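Local coordinates for protein gamma-glutamyltranspeptidase (Klebsiella pneumoniae subsp. pneumoniae, PDB 5HFT) that converts oxamate to oxalate in the uric acid degradation pathway and belongs to the gamma-glutamyltransferase family, at residues His40-Ser45 / Ala65-Val70; Leu47-Glu52 / Ile57-Ala62. All coordinates share one frame; numbering follows the deposited sequence.

Interaction 1 (His40-Ser45 / Ala65-Val70)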
ATOM      1  N   HIS A  40      -5.654  13.326   5.299  1.00 36.57           N
ATOM      2  CA  HIS A  40      -6.867  13.403   6.113  1.00 35.34           C
ATOM      3  C   HIS A  40      -8.130  13.253   5.270  1.00 33.59           C
ATOM      4  O   HIS A  40      -9.152  12.786   5.771  1.00 35.36           O
ATOM      5  CB  HIS A  40      -6.921  14.721   6.899  1.00 30.99           C
ATOM      6  CG  HIS A  40      -7.283  15.911   6.062  1.00 35.23           C
ATOM      7  ND1 HIS A  40      -8.588  16.292   5.828  1.00 33.67           N
ATOM      8  CD2 HIS A  40      -6.508  16.802   5.395  1.00 35.44           C
ATOM      9  CE1 HIS A  40      -8.599  17.359   5.048  1.00 31.90           C
ATOM     10  NE2 HIS A  40      -7.351  17.688   4.771  1.00 33.12           N
ATOM     11  N   LEU A  41      -8.094  13.609   3.991  1.00 34.15           N
ATOM     12  CA  LEU A  41      -9.312  13.438   3.203  1.00 36.03           C
ATOM     13  C   LEU A  41      -9.629  11.963   2.970  1.00 39.71           C
ATOM     14  O   LEU A  41     -10.804  11.594   2.856  1.00 39.24           O
ATOM     15  CB  LEU A  41      -9.186  14.165   1.868  1.00 36.40           C
ATOM     16  CG  LEU A  41      -9.957  15.440   1.556  1.00 33.23           C
ATOM     17  CD1 LEU A  41     -10.525  16.068   2.778  1.00 38.62           C
ATOM     18  CD2 LEU A  41      -9.029  16.419   0.853  1.00 39.07           C
ATOM     19  N   ALA A  42      -8.597  11.117   2.875  1.00 35.69           N
ATOM     20  CA  ALA A  42      -8.806   9.685   2.683  1.00 37.20           C
ATOM     21  C   ALA A  42      -9.320   9.021   3.960  1.00 38.18           C
ATOM     22  O   ALA A  42     -10.205   8.153   3.906  1.00 35.26           O
ATOM     23  CB  ALA A  42      -7.507   9.043   2.200  1.00 31.61           C
ATOM     24  N   SER A  43      -8.746   9.393   5.112  1.00 36.97           N
ATOM     25  CA  SER A  43      -9.254   8.945   6.407  1.00 32.01           C
ATOM     26  C   SER A  43     -10.751   9.210   6.558  1.00 31.60           C
ATOM     27  O   SER A  43     -11.497   8.346   7.033  1.00 35.15           O
ATOM     28  CB  SER A  43      -8.478   9.633   7.520  1.00 28.95           C
ATOM     29  OG  SER A  43      -7.105   9.306   7.442  1.00 27.32           O
ATOM     30  N   GLN A  44     -11.213  10.393   6.155  1.00 32.33           N
ATOM     31  CA  GLN A  44     -12.626  10.722   6.308  1.00 30.72           C
ATOM     32  C   GLN A  44     -13.510   9.995   5.310  1.00 31.71           C
ATOM     33  O   GLN A  44     -14.684   9.754   5.592  1.00 39.58           O
ATOM     34  CB  GLN A  44     -12.832  12.226   6.187  1.00 31.67           C
ATOM     35  CG  GLN A  44     -12.128  13.046   7.265  1.00 35.15           C
ATOM     36  CD  GLN A  44     -12.624  12.768   8.686  1.00 39.50           C
ATOM     37  OE1 GLN A  44     -11.974  13.160   9.654  1.00 39.17           O
ATOM     38  NE2 GLN A  44     -13.781  12.108   8.815  1.00 40.35           N
ATOM     39  N   SER A  45     -12.978   9.614   4.155  1.00 36.66           N
ATOM     40  CA  SER A  45     -13.787   8.872   3.199  1.00 34.71           C
ATOM     41  C   SER A  45     -14.074   7.481   3.715  1.00 34.55           C
ATOM     42  O   SER A  45     -15.211   7.011   3.630  1.00 41.11           O
ATOM     43  CB  SER A  45     -13.072   8.792   1.851  1.00 34.95           C
ATOM     44  OG  SER A  45     -13.807   9.475   0.864  1.00 35.01           O
ATOM     45  N   ALA A  65      -9.826   4.733  -3.488  1.00 30.06           N
ATOM     46  CA  ALA A  65     -10.237   5.623  -4.566  1.00 32.76           C
ATOM     47  C   ALA A  65     -10.034   7.092  -4.194  1.00 37.27           C
ATOM     48  O   ALA A  65      -9.688   7.903  -5.056  1.00 35.10           O
ATOM     49  CB  ALA A  65     -11.702   5.355  -4.921  1.00 30.07           C
ATOM     50  N   ALA A  66     -10.318   7.469  -2.938  1.00 38.09           N
ATOM     51  CA  ALA A  66     -10.082   8.843  -2.494  1.00 34.01           C
ATOM     52  C   ALA A  66      -8.598   9.199  -2.503  1.00 33.04           C
ATOM     53  O   ALA A  66      -8.201  10.224  -3.056  1.00 34.06           O
ATOM     54  CB  ALA A  66     -10.662   9.040  -1.097  1.00 26.87           C
ATOM     55  N   ILE A  67      -7.762   8.353  -1.896  1.00 35.71           N
ATOM     56  CA  ILE A  67      -6.311   8.547  -1.875  1.00 33.74           C
ATOM     57  C   ILE A  67      -5.697   8.421  -3.265  1.00 35.56           C
ATOM     58  O   ILE A  67      -4.516   8.748  -3.449  1.00 36.13           O
ATOM     59  CB  ILE A  67      -5.669   7.561  -0.865  1.00 30.49           C
ATOM     60  CG1 ILE A  67      -4.246   7.962  -0.498  1.00 31.97           C
ATOM     61  CG2 ILE A  67      -5.646   6.134  -1.396  1.00 32.06           C
ATOM     62  CD1 ILE A  67      -4.159   9.024   0.519  1.00 31.94           C
ATOM     63  N   ALA A  68      -6.450   7.910  -4.243  1.00 36.87           N
ATOM     64  CA  ALA A  68      -5.970   7.898  -5.621  1.00 34.70           C
ATOM     65  C   ALA A  68      -6.121   9.266  -6.257  1.00 39.11           C
ATOM     66  O   ALA A  68      -5.220   9.742  -6.950  1.00 47.14           O
ATOM     67  CB  ALA A  68      -6.719   6.853  -6.440  1.00 33.20           C
ATOM     68  N   VAL A  69      -7.226   9.941  -5.988  1.00 39.18           N
ATOM     69  CA  VAL A  69      -7.389  11.287  -6.509  1.00 34.19           C
ATOM     70  C   VAL A  69      -6.421  12.241  -5.821  1.00 43.34           C
ATOM     71  O   VAL A  69      -5.784  13.067  -6.481  1.00 51.21           O
ATOM     72  CB  VAL A  69      -8.846  11.737  -6.321  1.00 35.89           C
ATOM     73  CG1 VAL A  69      -9.012  13.176  -6.701  1.00 35.08           C
ATOM     74  CG2 VAL A  69      -9.800  10.845  -7.111  1.00 34.29           C
ATOM     75  N   VAL A  70      -6.235  12.095  -4.502  1.00 43.40           N
ATOM     76  CA  VAL A  70      -5.567  13.120  -3.690  1.00 39.53           C
ATOM     77  C   VAL A  70      -4.038  12.983  -3.639  1.00 43.83           C
ATOM     78  O   VAL A  70      -3.343  13.998  -3.486  1.00 43.17           O
ATOM     79  CB  VAL A  70      -6.167  13.128  -2.273  1.00 44.43           C
ATOM     80  CG1 VAL A  70      -5.609  14.281  -1.459  1.00 45.90           C
ATOM     81  CG2 VAL A  70      -7.672  13.252  -2.346  1.00 40.43           C
TER

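Interaction 2 (Leu47-Glu52 / Ile57-Ala62)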
ATOM      1  N   LEU A  47     -14.032   6.810   6.916  1.00 33.25           N
ATOM      2  CA  LEU A  47     -14.832   7.006   8.123  1.00 36.10           C
ATOM      3  C   LEU A  47     -16.307   7.182   7.811  1.00 38.22           C
ATOM      4  O   LEU A  47     -17.164   6.698   8.559  1.00 35.50           O
ATOM      5  CB  LEU A  47     -14.337   8.208   8.901  1.00 38.87           C
ATOM      6  CG  LEU A  47     -14.838   8.151  10.327  1.00 37.49           C
ATOM      7  CD1 LEU A  47     -14.152   6.980  11.004  1.00 36.98           C
ATOM      8  CD2 LEU A  47     -14.544   9.473  11.023  1.00 38.96           C
ATOM      9  N   ALA A  48     -16.632   7.880   6.718  1.00 41.14           N
ATOM     10  CA  ALA A  48     -18.039   8.092   6.397  1.00 43.13           C
ATOM     11  C   ALA A  48     -18.735   6.760   6.141  1.00 42.36           C
ATOM     12  O   ALA A  48     -19.796   6.488   6.717  1.00 43.78           O
ATOM     13  CB  ALA A  48     -18.187   9.038   5.199  1.00 32.55           C
ATOM     14  N   ILE A  49     -18.096   5.881   5.361  1.00 34.22           N
ATOM     15  CA  ILE A  49     -18.693   4.589   5.022  1.00 38.38           C
ATOM     16  C   ILE A  49     -19.013   3.802   6.285  1.00 35.98           C
ATOM     17  O   ILE A  49     -20.063   3.151   6.395  1.00 33.13           O
ATOM     18  CB  ILE A  49     -17.747   3.806   4.088  1.00 44.33           C
ATOM     19  CG1 ILE A  49     -17.634   4.524   2.743  1.00 34.55           C
ATOM     20  CG2 ILE A  49     -18.209   2.332   3.896  1.00 35.38           C
ATOM     21  CD1 ILE A  49     -18.961   4.782   2.088  1.00 38.93           C
ATOM     22  N   LEU A  50     -18.097   3.820   7.246  1.00 38.45           N
ATOM     23  CA  LEU A  50     -18.361   3.192   8.532  1.00 34.23           C
ATOM     24  C   LEU A  50     -19.622   3.770   9.172  1.00 39.68           C
ATOM     25  O   LEU A  50     -20.581   3.043   9.464  1.00 42.20           O
ATOM     26  CB  LEU A  50     -17.153   3.387   9.433  1.00 30.46           C
ATOM     27  CG  LEU A  50     -15.924   2.626   8.981  1.00 33.21           C
ATOM     28  CD1 LEU A  50     -14.818   2.807   9.990  1.00 33.49           C
ATOM     29  CD2 LEU A  50     -16.256   1.156   8.785  1.00 30.81           C
ATOM     30  N   ARG A  51     -19.644   5.091   9.378  1.00 32.79           N
ATOM     31  CA  ARG A  51     -20.804   5.745   9.970  1.00 35.51           C
ATOM     32  C   ARG A  51     -22.090   5.505   9.185  1.00 39.68           C
ATOM     33  O   ARG A  51     -23.187   5.715   9.725  1.00 38.80           O
ATOM     34  CB  ARG A  51     -20.570   7.244  10.066  1.00 30.09           C
ATOM     35  CG  ARG A  51     -19.625   7.730  11.137  1.00 29.41           C
ATOM     36  CD  ARG A  51     -20.002   9.158  11.401  1.00 36.67           C
ATOM     37  NE  ARG A  51     -19.246   9.801  12.461  1.00 39.44           N
ATOM     38  CZ  ARG A  51     -19.704   9.985  13.688  1.00 39.10           C
ATOM     39  NH1 ARG A  51     -20.903   9.528  14.017  1.00 39.31           N
ATOM     40  NH2 ARG A  51     -18.958  10.615  14.586  1.00 43.70           N
ATOM     41  N   GLU A  52     -21.992   5.112   7.925  1.00 34.95           N
ATOM     42  CA  GLU A  52     -23.171   4.849   7.118  1.00 41.41           C
ATOM     43  C   GLU A  52     -23.563   3.388   7.169  1.00 43.37           C
ATOM     44  O   GLU A  52     -24.354   2.941   6.327  1.00 44.92           O
ATOM     45  CB  GLU A  52     -22.935   5.257   5.653  1.00 42.13           C
ATOM     46  CG  GLU A  52     -22.864   6.771   5.370  1.00 44.13           C
ATOM     47  CD  GLU A  52     -22.483   7.099   3.909  1.00 45.65           C
ATOM     48  OE1 GLU A  52     -23.029   6.480   2.961  1.00 43.85           O
ATOM     49  OE2 GLU A  52     -21.598   7.962   3.721  1.00 42.42           O
ATOM     50  N   ILE A  57     -13.974  -3.018   5.131  1.00 36.25           N
ATOM     51  CA  ILE A  57     -13.415  -3.230   3.797  1.00 35.72           C
ATOM     52  C   ILE A  57     -13.974  -2.209   2.813  1.00 35.57           C
ATOM     53  O   ILE A  57     -13.223  -1.510   2.122  1.00 33.14           O
ATOM     54  CB  ILE A  57     -13.669  -4.673   3.328  1.00 35.42           C
ATOM     55  CG1 ILE A  57     -12.716  -5.630   4.038  1.00 33.07           C
ATOM     56  CG2 ILE A  57     -13.448  -4.777   1.837  1.00 31.60           C
ATOM     57  CD1 ILE A  57     -13.210  -7.040   4.108  1.00 29.36           C
ATOM     58  N   GLU A  58     -15.299  -2.068   2.773  1.00 34.34           N
ATOM     59  CA  GLU A  58     -15.900  -1.064   1.904  1.00 30.79           C
ATOM     60  C   GLU A  58     -15.375   0.324   2.262  1.00 37.82           C
ATOM     61  O   GLU A  58     -15.142   1.162   1.381  1.00 41.23           O
ATOM     62  CB  GLU A  58     -17.426  -1.140   2.007  1.00 35.25           C
ATOM     63  CG  GLU A  58     -18.021  -2.550   1.759  1.00 38.64           C
ATOM     64  CD  GLU A  58     -19.507  -2.670   2.129  1.00 39.90           C
ATOM     65  OE1 GLU A  58     -19.855  -2.470   3.319  1.00 40.56           O
ATOM     66  OE2 GLU A  58     -20.332  -2.952   1.231  1.00 33.62           O
ATOM     67  N   ALA A  59     -15.161   0.581   3.553  1.00 38.59           N
ATOM     68  CA  ALA A  59     -14.547   1.841   3.952  1.00 37.02           C
ATOM     69  C   ALA A  59     -13.138   1.940   3.402  1.00 32.10           C
ATOM     70  O   ALA A  59     -12.695   3.027   3.018  1.00 34.82           O
ATOM     71  CB  ALA A  59     -14.547   1.986   5.478  1.00 36.55           C
ATOM     72  N   MET A  60     -12.410   0.816   3.364  1.00 34.06           N
ATOM     73  CA  MET A  60     -11.068   0.830   2.783  1.00 33.61           C
ATOM     74  C   MET A  60     -11.122   1.065   1.284  1.00 34.88           C
ATOM     75  O   MET A  60     -10.274   1.771   0.727  1.00 34.46           O
ATOM     76  CB  MET A  60     -10.336  -0.480   3.041  1.00 30.64           C
ATOM     77  CG  MET A  60      -8.955  -0.484   2.441  1.00 28.04           C
ATOM     78  SD  MET A  60      -7.930   0.687   3.336  1.00 40.01           S
ATOM     79  CE  MET A  60      -7.632  -0.221   4.854  1.00 34.54           C
ATOM     80  N   VAL A  61     -12.125   0.505   0.613  1.00 33.61           N
ATOM     81  CA  VAL A  61     -12.198   0.668  -0.830  1.00 31.67           C
ATOM     82  C   VAL A  61     -12.473   2.125  -1.177  1.00 37.83           C
ATOM     83  O   VAL A  61     -11.786   2.714  -2.021  1.00 37.59           O
ATOM     84  CB  VAL A  61     -13.256  -0.274  -1.432  1.00 30.77           C
ATOM     85  CG1 VAL A  61     -13.658   0.222  -2.797  1.00 34.17           C
ATOM     86  CG2 VAL A  61     -12.700  -1.668  -1.555  1.00 34.08           C
ATOM     87  N   ALA A  62     -13.454   2.742  -0.506  1.00 34.12           N
ATOM     88  CA  ALA A  62     -13.701   4.163  -0.713  1.00 30.95           C
ATOM     89  C   ALA A  62     -12.426   4.973  -0.528  1.00 33.91           C
ATOM     90  O   ALA A  62     -12.148   5.905  -1.298  1.00 34.24           O
ATOM     91  CB  ALA A  62     -14.787   4.652   0.241  1.00 29.45           C
TER

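Interaction 1 (His40-Ser45 / Ala65-Val70)
Ala42 and Ile67 form the apolar centre of this contact, a worked example of how small residues let two helices lie close together. The methyl of Ala42 points toward the partner helix and meets the flank of Ile67, with Ala42 CB 3.7 Å from Ile67 CD1 and 3.9 Å from Ile67 CB. Ile67 leaves its own helix along the side of the interface rather than into it. With CG1 anti to the backbone N (chi1 -164°) and the chain bent at the next bond (chi2 81°), its terminal methyl folds back over Ala42.

One turn further along the first helix, Ser45 meets Ala66. Both Ser45 CB and Ser45 OG lie beside the methyl of Ala66, the latter at 3.7 Å from Ala66 CB. This is plain packing, for the hydroxyl has its hydrogen bond outside the pair, with Asp157, at the start of helix 156-164. The buried hydroxyl oxygen thus rests on the methyl while Asp157 satisfies it. At the other end, Leu41 and Val70 turn toward each other more loosely, Leu41 CB standing 4.6 Å from Val70 CG2.

No hydrogen bond crosses between the segments; the fit rests on shape. Their axes approach to 8.5 Å and run nearly antiparallel, at 160°. A second shell closes the flanks: Tyr161 and Pro167 lie against Leu41, Ala37 of strand 34-37 lies against Ala42, and an apolar side chain of another protein chain, probably the small subunit of the processed enzyme, packs on Ile67. Ala42 and Ala66 are buried, and with Ser45 their small side chains allow this approach in an antiparallel alpha-helical hairpin, here the pairing of helix 40-51 with helix 56-70 in a gamma-glutamyltransferase chain.

Interaction 2 (Leu47-Glu52 / Ile57-Ala62)
Ile49 lays its CG2 methyl on one face of the peptide group that joins Glu58 to Ala59, almost directly above the nitrogen, with Ile49 CG2 3.5 Å from Ala59 N. The other flat group, the carboxylate of Glu58, takes its partners outside the pair, from the backbone N of Ser55 and of Leu149; toward Ile49 the residue presents its aliphatic root, Glu58 CB.

The two branches of Ile49 divide the work. A chi1 of -66° sets CG1 beside the backbone N and thereby CG2 anti to it; CG2 reaches the Glu58-Ala59 peptide, while the other branch brings Ile49 CG1 to 3.8 Å from Ala62 CB, one turn further along. Between them, Ile49 CB rests 3.9 Å from Ala59 CB. Leu50 approaches that same methyl from a neighbouring position, its bulk leaning inward from the flank so that Leu50 CD2 lies 3.8 Å from Ala59 CB. Ala59 is thus touched by two larger residues of the opposing helix, and the short segments approach to 8.0 Å between axes.

At 148° the helices run antiparallel with a marked splay. Around them, Arg153 and Leu154 of helix 151-154 pack on Ile49, Leu138 and Ser141 of helix 130-144 lie against Glu58, and Trp83 of strand 80-86 backs the far side of helix 56-70 at Met60 and Val61.

How the interactions relate
Both interactions join the same two helices, 40-51 and 56-70, and together they trace successive levels of one antiparallel hairpin. Interaction 2 is nested within interaction 1 along the chain: it pairs the end of the first helix with the early turns of the second, near the short connection, whereas interaction 1 pairs the start of the first with the end of the second. Their centres are about 11 Å apart, and they meet where Ser45 O lies 4.2 Å from Ala62 CB. They lie about 13 and 17 Å from the chain centre, on the same side of it; the touching residues of both are buried, so the two helices pack through a shared buried seam.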